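Local coordinates for sigma regulatory family protein-PP2C phosphatase (PDB 6MAB) that is a membrane protein and probable phosphatase whose periplasmic sensor domain, the part modelled here, is implicated in regulation of the TCA cycle, at residues A[40-43]-A[44-48]; A[94-98]-A[99-103]; A[21-24]-A[25-29]; A[260-263]-A[264-268]. All blocks are in the same frame, centred on the assembly; numbering follows the deposited sequence.

Interaction 1 (A[40-43]-A[44-48])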
loop_
_atom_site.group_PDB
_atom_site.type_symbol
_atom_site.label_atom_id
_atom_site.label_comp_id
_atom_site.label_asym_id
_atom_site.label_seq_id
_atom_site.Cartn_x
_atom_site.Cartn_y
_atom_site.Cartn_z
ATOM N N ALA A 40 -5.846 -9.825 -17.807
ATOM C CA ALA A 40 -6.120 -10.977 -18.654
ATOM C C ALA A 40 -7.507 -11.550 -18.383
ATOM O O ALA A 40 -8.204 -11.967 -19.318
ATOM C CB ALA A 40 -5.057 -12.049 -18.433
ATOM N N LEU A 41 -7.903 -11.620 -17.107
ATOM C CA LEU A 41 -9.230 -12.115 -16.752
ATOM C C LEU A 41 -10.299 -11.190 -17.301
ATOM O O LEU A 41 -11.246 -11.629 -17.954
ATOM C CB LEU A 41 -9.374 -12.223 -15.223
ATOM C CG LEU A 41 -10.754 -12.650 -14.694
ATOM C CD1 LEU A 41 -11.130 -14.025 -15.266
ATOM C CD2 LEU A 41 -10.753 -12.652 -13.155
ATOM N N PHE A 42 -10.141 -9.892 -17.047
ATOM C CA PHE A 42 -11.108 -8.913 -17.509
ATOM C C PHE A 42 -11.266 -8.970 -19.019
ATOM O O PHE A 42 -12.389 -8.916 -19.530
ATOM C CB PHE A 42 -10.683 -7.518 -17.064
ATOM C CG PHE A 42 -11.688 -6.465 -17.370
ATOM C CD1 PHE A 42 -12.719 -6.219 -16.479
ATOM C CD2 PHE A 42 -11.632 -5.747 -18.547
ATOM C CE1 PHE A 42 -13.669 -5.264 -16.757
ATOM C CE2 PHE A 42 -12.590 -4.793 -18.825
ATOM C CZ PHE A 42 -13.602 -4.558 -17.920
ATOM N N SER A 43 -10.148 -9.076 -19.745
ATOM C CA SER A 43 -10.165 -9.059 -21.204
ATOM C C SER A 43 -10.812 -10.311 -21.767
ATOM O O SER A 43 -11.412 -10.267 -22.850
ATOM C CB SER A 43 -8.736 -8.932 -21.749
ATOM O OG SER A 43 -8.205 -7.664 -21.418
ATOM N N GLU A 44 -10.665 -11.435 -21.065
ATOM C CA GLU A 44 -11.264 -12.688 -21.501
ATOM C C GLU A 44 -12.774 -12.636 -21.370
ATOM O O GLU A 44 -13.475 -13.345 -22.097
ATOM C CB GLU A 44 -10.677 -13.844 -20.678
ATOM C CG GLU A 44 -11.060 -15.240 -21.111
ATOM C CD GLU A 44 -10.155 -16.293 -20.467
ATOM O OE1 GLU A 44 -8.915 -16.184 -20.591
ATOM O OE2 GLU A 44 -10.673 -17.215 -19.812
ATOM N N ILE A 45 -13.276 -11.782 -20.486
ATOM C CA ILE A 45 -14.708 -11.615 -20.273
ATOM C C ILE A 45 -15.271 -10.520 -21.158
ATOM O O ILE A 45 -16.286 -10.722 -21.829
ATOM C CB ILE A 45 -14.987 -11.320 -18.784
ATOM C CG1 ILE A 45 -14.490 -12.478 -17.918
ATOM C CG2 ILE A 45 -16.469 -11.059 -18.554
ATOM C CD1 ILE A 45 -14.531 -12.201 -16.423
ATOM N N PHE A 46 -14.633 -9.349 -21.152
ATOM C CA PHE A 46 -15.060 -8.192 -21.937
ATOM C C PHE A 46 -13.979 -7.815 -22.947
ATOM O O PHE A 46 -12.822 -7.601 -22.572
ATOM C CB PHE A 46 -15.350 -7.019 -21.016
ATOM C CG PHE A 46 -16.193 -7.390 -19.843
ATOM C CD1 PHE A 46 -17.558 -7.553 -19.981
ATOM C CD2 PHE A 46 -15.616 -7.609 -18.607
ATOM C CE1 PHE A 46 -18.339 -7.900 -18.893
ATOM C CE2 PHE A 46 -16.383 -7.958 -17.519
ATOM C CZ PHE A 46 -17.748 -8.107 -17.660
ATOM N N ASP A 47 -14.366 -7.688 -24.217
ATOM C CA ASP A 47 -13.395 -7.489 -25.294
ATOM C C ASP A 47 -12.863 -6.058 -25.307
ATOM O O ASP A 47 -13.631 -5.102 -25.464
ATOM C CB ASP A 47 -14.029 -7.815 -26.644
ATOM C CG ASP A 47 -13.086 -7.558 -27.800
ATOM O OD1 ASP A 47 -11.918 -7.998 -27.713
ATOM O OD2 ASP A 47 -13.508 -6.913 -28.786
ATOM N N LEU A 48 -11.545 -5.906 -25.180
ATOM C CA LEU A 48 -10.915 -4.591 -25.203
ATOM C C LEU A 48 -10.228 -4.282 -26.525
ATOM O O LEU A 48 -9.570 -3.244 -26.635
ATOM C CB LEU A 48 -9.900 -4.466 -24.068
ATOM C CG LEU A 48 -10.441 -4.231 -22.662
ATOM C CD1 LEU A 48 -9.309 -4.237 -21.637
ATOM C CD2 LEU A 48 -11.215 -2.920 -22.590
HETATM O O HOH W 1 -10.176 -8.307 -24.804
#
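Phe42, in the last turn of helix 35-45, and Phe46, the first residue past it, make the main apolar contact. With CG anti to the backbone N (chi1 -174°), the Phe42 ring stands out from the helix beside its own carbonyl carbon, and Phe46 CD2 settles over one face, off toward the rim and 3.6 Å from Phe42 CE1. The rings meet obliquely, planes 46° apart. Leu48 CD1 comes in at the edge of the Phe42 ring, 4.2 Å from its CD2. On another side of the helix Leu41 and Ile45 run alongside each other, CD1 to CD1 at 4.0 Å.

Among the backbone bonds, Phe46 N to Phe42 O is short and nearly straight (2.8 Å, 174°), whereas those of Ile45 N to Leu41 O and Phe42 O are weak. Past the helix end a water takes over: it donates to Ser43 O at 3.0 Å and accepts from Leu48 N at 2.8 Å. Ser43 OG turns back to bond Leu39 O.

The phenylalanines also touch helix 58-68, through Met64, Leu60 and Ile67, and Phe42 reaches Ile75 and Leu77 of strand 74-80. The chemistry thus implies an end fixed by apolar contacts, with water standing in where the helical bonding stops.

Interaction 2 (A[94-98]-A[99-103])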
loop_
_atom_site.group_PDB
_atom_site.type_symbol
_atom_site.label_atom_id
_atom_site.label_comp_id
_atom_site.label_asym_id
_atom_site.label_seq_id
_atom_site.Cartn_x
_atom_site.Cartn_y
_atom_site.Cartn_z
ATOM N N ILE A 94 -21.538 0.926 -9.382
ATOM C CA ILE A 94 -22.381 1.721 -10.264
ATOM C C ILE A 94 -22.288 3.187 -9.889
ATOM O O ILE A 94 -22.319 4.075 -10.754
ATOM C CB ILE A 94 -23.833 1.209 -10.204
ATOM C CG1 ILE A 94 -23.883 -0.283 -10.562
ATOM C CG2 ILE A 94 -24.747 2.039 -11.106
ATOM C CD1 ILE A 94 -23.233 -0.648 -11.880
ATOM N N GLU A 95 -22.172 3.462 -8.588
ATOM C CA GLU A 95 -22.152 4.828 -8.089
ATOM C C GLU A 95 -20.926 5.605 -8.574
ATOM O O GLU A 95 -20.949 6.842 -8.574
ATOM C CB GLU A 95 -22.212 4.802 -6.555
ATOM C CG GLU A 95 -20.981 4.181 -5.850
ATOM C CD GLU A 95 -21.106 2.674 -5.549
ATOM O OE1 GLU A 95 -21.866 1.949 -6.237
ATOM O OE2 GLU A 95 -20.419 2.211 -4.607
ATOM N N GLN A 96 -19.865 4.910 -8.981
ATOM C CA GLN A 96 -18.666 5.548 -9.521
ATOM C C GLN A 96 -18.790 5.907 -10.993
ATOM O O GLN A 96 -17.951 6.650 -11.512
ATOM C CB GLN A 96 -17.441 4.641 -9.368
ATOM C CG GLN A 96 -17.049 4.328 -7.945
ATOM C CD GLN A 96 -16.837 5.567 -7.120
ATOM O OE1 GLN A 96 -17.790 6.112 -6.556
ATOM N NE2 GLN A 96 -15.593 6.031 -7.042
ATOM N N LEU A 97 -19.811 5.412 -11.673
ATOM C CA LEU A 97 -19.889 5.579 -13.111
ATOM C C LEU A 97 -19.936 7.057 -13.503
ATOM O O LEU A 97 -20.739 7.835 -12.976
ATOM C CB LEU A 97 -21.120 4.838 -13.621
ATOM C CG LEU A 97 -21.283 4.668 -15.119
ATOM C CD1 LEU A 97 -20.092 3.921 -15.695
ATOM C CD2 LEU A 97 -22.565 3.904 -15.384
ATOM N N GLY A 98 -19.074 7.443 -14.451
ATOM C CA GLY A 98 -19.041 8.798 -14.976
ATOM C C GLY A 98 -18.169 9.781 -14.211
ATOM O O GLY A 98 -18.013 10.927 -14.661
ATOM N N LYS A 99 -17.585 9.370 -13.089
ATOM C CA LYS A 99 -16.840 10.293 -12.244
ATOM C C LYS A 99 -15.509 10.661 -12.886
ATOM O O LYS A 99 -14.836 9.819 -13.487
ATOM C CB LYS A 99 -16.592 9.665 -10.870
ATOM C CG LYS A 99 -17.829 9.648 -9.971
ATOM C CD LYS A 99 -17.527 9.076 -8.595
ATOM C CE LYS A 99 -18.688 9.340 -7.628
ATOM N NZ LYS A 99 -18.402 8.764 -6.275
ATOM N N ASN A 100 -15.122 11.925 -12.751
ATOM C CA ASN A 100 -13.762 12.310 -13.101
ATOM C C ASN A 100 -12.779 11.656 -12.136
ATOM O O ASN A 100 -12.967 11.699 -10.919
ATOM C CB ASN A 100 -13.593 13.816 -13.056
ATOM C CG ASN A 100 -12.157 14.223 -13.279
ATOM O OD1 ASN A 100 -11.331 14.141 -12.369
ATOM N ND2 ASN A 100 -11.840 14.633 -14.498
ATOM N N TYR A 101 -11.730 11.050 -12.676
ATOM C CA TYR A 101 -10.796 10.257 -11.883
ATOM C C TYR A 101 -9.367 10.785 -12.013
ATOM O O TYR A 101 -8.396 10.050 -11.823
ATOM C CB TYR A 101 -10.883 8.791 -12.305
ATOM C CG TYR A 101 -11.491 7.844 -11.299
ATOM C CD1 TYR A 101 -12.501 8.248 -10.449
ATOM C CD2 TYR A 101 -11.041 6.535 -11.205
ATOM C CE1 TYR A 101 -13.054 7.383 -9.533
ATOM C CE2 TYR A 101 -11.586 5.651 -10.291
ATOM C CZ TYR A 101 -12.611 6.095 -9.453
ATOM O OH TYR A 101 -13.171 5.247 -8.528
ATOM N N ASN A 102 -9.215 12.073 -12.315
ATOM C CA ASN A 102 -7.874 12.640 -12.432
ATOM C C ASN A 102 -7.080 12.468 -11.146
ATOM O O ASN A 102 -5.879 12.188 -11.184
ATOM C CB ASN A 102 -7.949 14.128 -12.778
ATOM C CG ASN A 102 -8.346 14.377 -14.212
ATOM O OD1 ASN A 102 -8.411 13.452 -15.020
ATOM N ND2 ASN A 102 -8.576 15.639 -14.547
ATOM N N GLN A 103 -7.718 12.691 -9.995
ATOM C CA GLN A 103 -6.995 12.581 -8.732
ATOM C C GLN A 103 -6.709 11.133 -8.380
ATOM O O GLN A 103 -5.761 10.866 -7.642
ATOM C CB GLN A 103 -7.790 13.204 -7.595
ATOM C CG GLN A 103 -7.131 14.410 -6.956
ATOM C CD GLN A 103 -7.229 15.629 -7.824
ATOM O OE1 GLN A 103 -6.910 15.582 -9.011
ATOM N NE2 GLN A 103 -7.682 16.735 -7.242
HETATM O O HOH W 2 -15.091 8.190 -5.564
#
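Gln96 and Lys99 are the outer residues of a type II beta turn, closed by Lys99 N bonding Gln96 O at 3.2 Å, in the loop between strands 86-91 and 113-119. Gly98 sits at the third position with a positive phi, as this turn type usually has.

The side chains of the first and last residues of the turn come together again. Gln96 is bent at chi2 (-55°), which folds its amide round toward the residues that follow, while Lys99 is extended beyond CG and runs across it. Lys99 NZ ends at Gln96 OE1, 2.7 Å away and tilted 30° from the carbonyl plane; on the way its CE passes Glu95 O.

The other end of the same amide serves Tyr101. The ring and amide planes stand 60° apart and the side chains cross at about a right angle, with Gln96 NE2 at the ring's edge. NE2 donates to Tyr101 OH at 2.9 Å, and the hydroxyl lies practically in the amide plane. Tyr101 OH has a second partner in Glu74 on strand 74-80, and its ring meets Tyr147 edge-to-face. The Gln96 amide is therefore held at both ends, which fixes its rotation and ties the turn to the sheet; Gly98 and Lys99 also bond the backbone of Val88.

A water adds to this, accepting from Gln96 NE2 at 2.7 Å and weakly from Lys99 NZ. Further on, Asn100 makes an Asx turn, its OD1 accepting from Asn102 N at 3.0 Å with the donor above the carbonyl plane.

Interaction 3 (A[21-24]-A[25-29])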
loop_
_atom_site.group_PDB
_atom_site.type_symbol
_atom_site.label_atom_id
_atom_site.label_comp_id
_atom_site.label_asym_id
_atom_site.label_seq_id
_atom_site.Cartn_x
_atom_site.Cartn_y
_atom_site.Cartn_z
ATOM N N ALA A 21 10.817 -8.879 8.306
ATOM C CA ALA A 21 10.436 -7.872 7.325
ATOM C C ALA A 21 10.595 -8.413 5.910
ATOM O O ALA A 21 9.736 -8.194 5.047
ATOM C CB ALA A 21 11.273 -6.611 7.518
ATOM N N LEU A 22 11.683 -9.143 5.662
ATOM C CA LEU A 22 11.917 -9.657 4.322
ATOM C C LEU A 22 10.890 -10.706 3.949
ATOM O O LEU A 22 10.429 -10.739 2.805
ATOM C CB LEU A 22 13.326 -10.238 4.217
ATOM C CG LEU A 22 14.491 -9.270 4.456
ATOM C CD1 LEU A 22 15.820 -10.002 4.304
ATOM C CD2 LEU A 22 14.432 -8.072 3.521
ATOM N N PHE A 23 10.528 -11.587 4.883
ATOM C CA PHE A 23 9.518 -12.591 4.570
ATOM C C PHE A 23 8.186 -11.941 4.268
ATOM O O PHE A 23 7.468 -12.360 3.349
ATOM C CB PHE A 23 9.348 -13.589 5.717
ATOM C CG PHE A 23 8.121 -14.452 5.578
ATOM C CD1 PHE A 23 8.188 -15.667 4.922
ATOM C CD2 PHE A 23 6.901 -14.040 6.086
ATOM C CE1 PHE A 23 7.064 -16.453 4.779
ATOM C CE2 PHE A 23 5.773 -14.822 5.946
ATOM C CZ PHE A 23 5.857 -16.035 5.292
ATOM N N LYS A 24 7.809 -10.939 5.067
ATOM C CA LYS A 24 6.524 -10.287 4.846
ATOM C C LYS A 24 6.523 -9.516 3.535
ATOM O O LYS A 24 5.527 -9.536 2.796
ATOM C CB LYS A 24 6.195 -9.384 6.047
ATOM C CG LYS A 24 6.027 -10.166 7.355
ATOM C CD LYS A 24 5.940 -9.233 8.562
ATOM C CE LYS A 24 6.073 -9.957 9.894
ATOM N NZ LYS A 24 4.917 -10.818 10.194
ATOM N N ALA A 25 7.644 -8.858 3.217
ATOM C CA ALA A 25 7.792 -8.170 1.940
ATOM C C ALA A 25 7.629 -9.135 0.778
ATOM O O ALA A 25 6.952 -8.829 -0.205
ATOM C CB ALA A 25 9.163 -7.491 1.862
ATOM N N HIS A 26 8.268 -10.302 0.866
ATOM C CA HIS A 26 8.179 -11.272 -0.214
ATOM C C HIS A 26 6.751 -11.759 -0.388
ATOM O O HIS A 26 6.273 -11.927 -1.520
ATOM C CB HIS A 26 9.122 -12.438 0.076
ATOM C CG HIS A 26 8.942 -13.603 -0.845
ATOM N ND1 HIS A 26 9.506 -13.654 -2.101
ATOM C CD2 HIS A 26 8.254 -14.761 -0.695
ATOM C CE1 HIS A 26 9.180 -14.795 -2.682
ATOM N NE2 HIS A 26 8.420 -15.483 -1.850
ATOM N N THR A 27 6.033 -11.955 0.722
ATOM C CA THR A 27 4.636 -12.363 0.629
ATOM C C THR A 27 3.820 -11.317 -0.120
ATOM O O THR A 27 3.038 -11.639 -1.022
ATOM C CB THR A 27 4.071 -12.612 2.033
ATOM O OG1 THR A 27 4.794 -13.682 2.661
ATOM C CG2 THR A 27 2.597 -12.999 1.966
ATOM N N LEU A 28 3.998 -10.046 0.239
ATOM C CA LEU A 28 3.269 -8.990 -0.440
ATOM C C LEU A 28 3.667 -8.867 -1.912
ATOM O O LEU A 28 2.813 -8.563 -2.753
ATOM C CB LEU A 28 3.468 -7.677 0.320
ATOM C CG LEU A 28 2.847 -7.688 1.720
ATOM C CD1 LEU A 28 3.254 -6.432 2.489
ATOM C CD2 LEU A 28 1.320 -7.777 1.676
ATOM N N GLN A 29 4.937 -9.124 -2.260
ATOM C CA GLN A 29 5.339 -9.081 -3.663
ATOM C C GLN A 29 4.665 -10.179 -4.474
ATOM O O GLN A 29 4.395 -9.999 -5.672
ATOM C CB GLN A 29 6.861 -9.183 -3.768
ATOM C CG GLN A 29 7.593 -7.908 -3.389
ATOM C CD GLN A 29 9.076 -8.128 -3.102
ATOM O OE1 GLN A 29 9.584 -9.249 -3.181
ATOM N NE2 GLN A 29 9.771 -7.050 -2.763
#
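Four successive i to i+4 bonds, from Ala25 N on Ala21 O (2.9 Å) to Leu28 N on Lys24 O (3.0 Å), keep the backbone in regular alpha-helix. This is part of the long N-terminal helix 2-31, which packs here on the six-stranded sheet; a long N-terminal helix beside two antiparallel sheets is consistent with a double Cache-like sensor.

The side chains divide by face. Ala21, Ala25 and Leu28 lie on the inner side, and the two small alanines bring the helix close to strands 240-249 and 254-261, where they touch Tyr245, His247, Thr258 and Ile256. Leu28 adds Phe254 and Leu159. Lys24, itself buried, leaves this row with a bend at its far end, and its NZ bonds Leu159 O, tying the helix to helix 153-160.

Phe23, which is exposed, and Thr27, whose side chain also touches Leu159, cross obliquely. Phe23 CG is anti to the backbone N (chi1 167°), which puts the ring beside the carbonyl carbon, where Thr27, one turn on, meets it. Thr27 OG1 is 3.1 Å from Phe23 O and also lies over one face of the ring, offset toward the rim, 3.6 Å from Phe23 CE2.

Interaction 4 (A[260-263]-A[264-268])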
loop_
_atom_site.group_PDB
_atom_site.type_symbol
_atom_site.label_atom_id
_atom_site.label_comp_id
_atom_site.label_asym_id
_atom_site.label_seq_id
_atom_site.Cartn_x
_atom_site.Cartn_y
_atom_site.Cartn_z
ATOM N N GLU A 260 9.570 -4.637 17.812
ATOM C CA GLU A 260 9.462 -5.504 18.976
ATOM C C GLU A 260 9.912 -4.703 20.189
ATOM O O GLU A 260 10.709 -3.767 20.067
ATOM C CB GLU A 260 10.335 -6.757 18.799
ATOM C CG GLU A 260 10.340 -7.713 19.977
ATOM C CD GLU A 260 8.953 -8.246 20.337
ATOM O OE1 GLU A 260 8.113 -7.479 20.889
ATOM O OE2 GLU A 260 8.708 -9.451 20.071
ATOM N N GLU A 261 9.397 -5.073 21.358
ATOM C CA GLU A 261 9.874 -4.448 22.583
ATOM C C GLU A 261 11.378 -4.645 22.726
ATOM O O GLU A 261 11.897 -5.741 22.537
ATOM C CB GLU A 261 9.139 -5.028 23.791
ATOM C CG GLU A 261 7.655 -4.738 23.768
ATOM C CD GLU A 261 6.923 -5.332 24.943
ATOM O OE1 GLU A 261 7.492 -5.357 26.052
ATOM O OE2 GLU A 261 5.776 -5.775 24.746
ATOM N N LYS A 262 12.081 -3.565 23.052
ATOM C CA LYS A 262 13.519 -3.653 23.271
ATOM C C LYS A 262 13.869 -4.719 24.310
ATOM O O LYS A 262 14.873 -5.433 24.172
ATOM C CB LYS A 262 14.040 -2.279 23.700
ATOM C CG LYS A 262 15.522 -2.219 23.936
ATOM C CD LYS A 262 15.974 -0.779 24.197
ATOM C CE LYS A 262 17.197 -0.680 25.056
ATOM N NZ LYS A 262 17.460 0.753 25.399
ATOM N N SER A 263 13.070 -4.815 25.371
ATOM C CA SER A 263 13.341 -5.777 26.430
ATOM C C SER A 263 13.266 -7.213 25.924
ATOM O O SER A 263 14.001 -8.079 26.411
ATOM C CB SER A 263 12.369 -5.567 27.596
ATOM O OG SER A 263 11.027 -5.921 27.259
ATOM N N ILE A 264 12.378 -7.485 24.969
ATOM C CA ILE A 264 12.278 -8.822 24.382
ATOM C C ILE A 264 13.465 -9.077 23.463
ATOM O O ILE A 264 14.087 -10.147 23.499
ATOM C CB ILE A 264 10.928 -8.953 23.641
ATOM C CG1 ILE A 264 9.773 -8.909 24.660
ATOM C CG2 ILE A 264 10.882 -10.206 22.805
ATOM C CD1 ILE A 264 8.364 -8.923 24.066
ATOM N N ILE A 265 13.820 -8.084 22.649
ATOM C CA ILE A 265 15.012 -8.189 21.810
ATOM C C ILE A 265 16.219 -8.530 22.669
ATOM O O ILE A 265 16.981 -9.454 22.370
ATOM C CB ILE A 265 15.231 -6.876 21.032
ATOM C CG1 ILE A 265 14.102 -6.649 20.023
ATOM C CG2 ILE A 265 16.618 -6.864 20.366
ATOM C CD1 ILE A 265 14.046 -7.681 18.905
ATOM N N PHE A 266 16.412 -7.794 23.757
ATOM C CA PHE A 266 17.603 -7.988 24.564
ATOM C C PHE A 266 17.568 -9.290 25.350
ATOM O O PHE A 266 18.621 -9.781 25.740
ATOM C CB PHE A 266 17.793 -6.784 25.505
ATOM C CG PHE A 266 18.540 -5.641 24.856
ATOM C CD1 PHE A 266 18.054 -5.047 23.716
ATOM C CD2 PHE A 266 19.746 -5.195 25.361
ATOM C CE1 PHE A 266 18.735 -4.020 23.102
ATOM C CE2 PHE A 266 20.426 -4.165 24.741
ATOM C CZ PHE A 266 19.904 -3.582 23.600
ATOM N N ALA A 267 16.389 -9.869 25.573
ATOM C CA ALA A 267 16.319 -11.125 26.303
ATOM C C ALA A 267 17.040 -12.236 25.555
ATOM O O ALA A 267 17.430 -13.236 26.177
ATOM C CB ALA A 267 14.862 -11.529 26.557
ATOM N N SER A 268 17.221 -12.073 24.238
ATOM C CA SER A 268 17.991 -13.036 23.443
ATOM C C SER A 268 19.447 -13.101 23.853
ATOM O O SER A 268 20.159 -14.019 23.421
ATOM C CB SER A 268 17.936 -12.685 21.947
ATOM O OG SER A 268 16.627 -12.821 21.441
#
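The Phe266 ring has Lys262 over one face, the lysine CE 4.2 Å from Phe266 CE1, and pairs edge-to-face with Trp243. Lys262 reaches that face because CG is anti to its backbone N (chi1 -179°) and the chain beyond is extended; the methylenes do most of the touching, with Lys262 CG 3.8 Å from Phe266 CE1. Lys262 NZ stops 5.8 Å from the centroid of the Phe266 ring, at most a weak cation-pi attraction.

The second flat group is the Glu260 carboxylate. The Glu260 side chain crosses Ile264 at about a right angle, with Ile264 CD1 3.5 Å from Glu260 OE1 and Ile264 CG2 3.6 Å from Glu260 OE2. A bend at chi2 (59°) turns the carboxylate back over its own chain, and OE1 accepts from Glu261 N at 2.8 Å on its anti lone pair. A long, weak ion pair with Lys169 also reaches OE1. Nearer the backbone, Glu260 CB rests against Ile265 CD1.

Glu261 is the N-cap residue, where strand passes directly into helix: its carbonyl takes Ile265 N at 3.0 Å, nearly straight (172°), and Ile264 N more weakly.

This junction carries the chain from strand 254-261 into helix 262-267. Glu260 and Lys262 make backbone bonds to Trp243 and Glu241 of strand 240-249, Glu261 touches Thr240 and Met242, and Ile265 packs on Ile13 and Leu17 of helix 2-31.

All four are local contacts, set in different parts of the sensor domain. Interaction 3 lies on helix 2-31 and interaction 4 packs against it, both beside the six-stranded sheet, their centres about 22 Å apart; interactions 1 and 2 belong to the half built on the five-stranded sheet, about 21 Å apart between centres, and both have neighbours on helix 58-68. Interaction 1 lies at the surface, the other three are partly buried. Interaction 1 relies on aromatic and aliphatic contacts with a water at the helix end, interaction 2 on a single glutamine amide shared by a lysine, a tyrosine and a water, interaction 3 on regular helical bonds and small residues, and interaction 4 on a strand-to-helix junction with mixed charged and apolar chains.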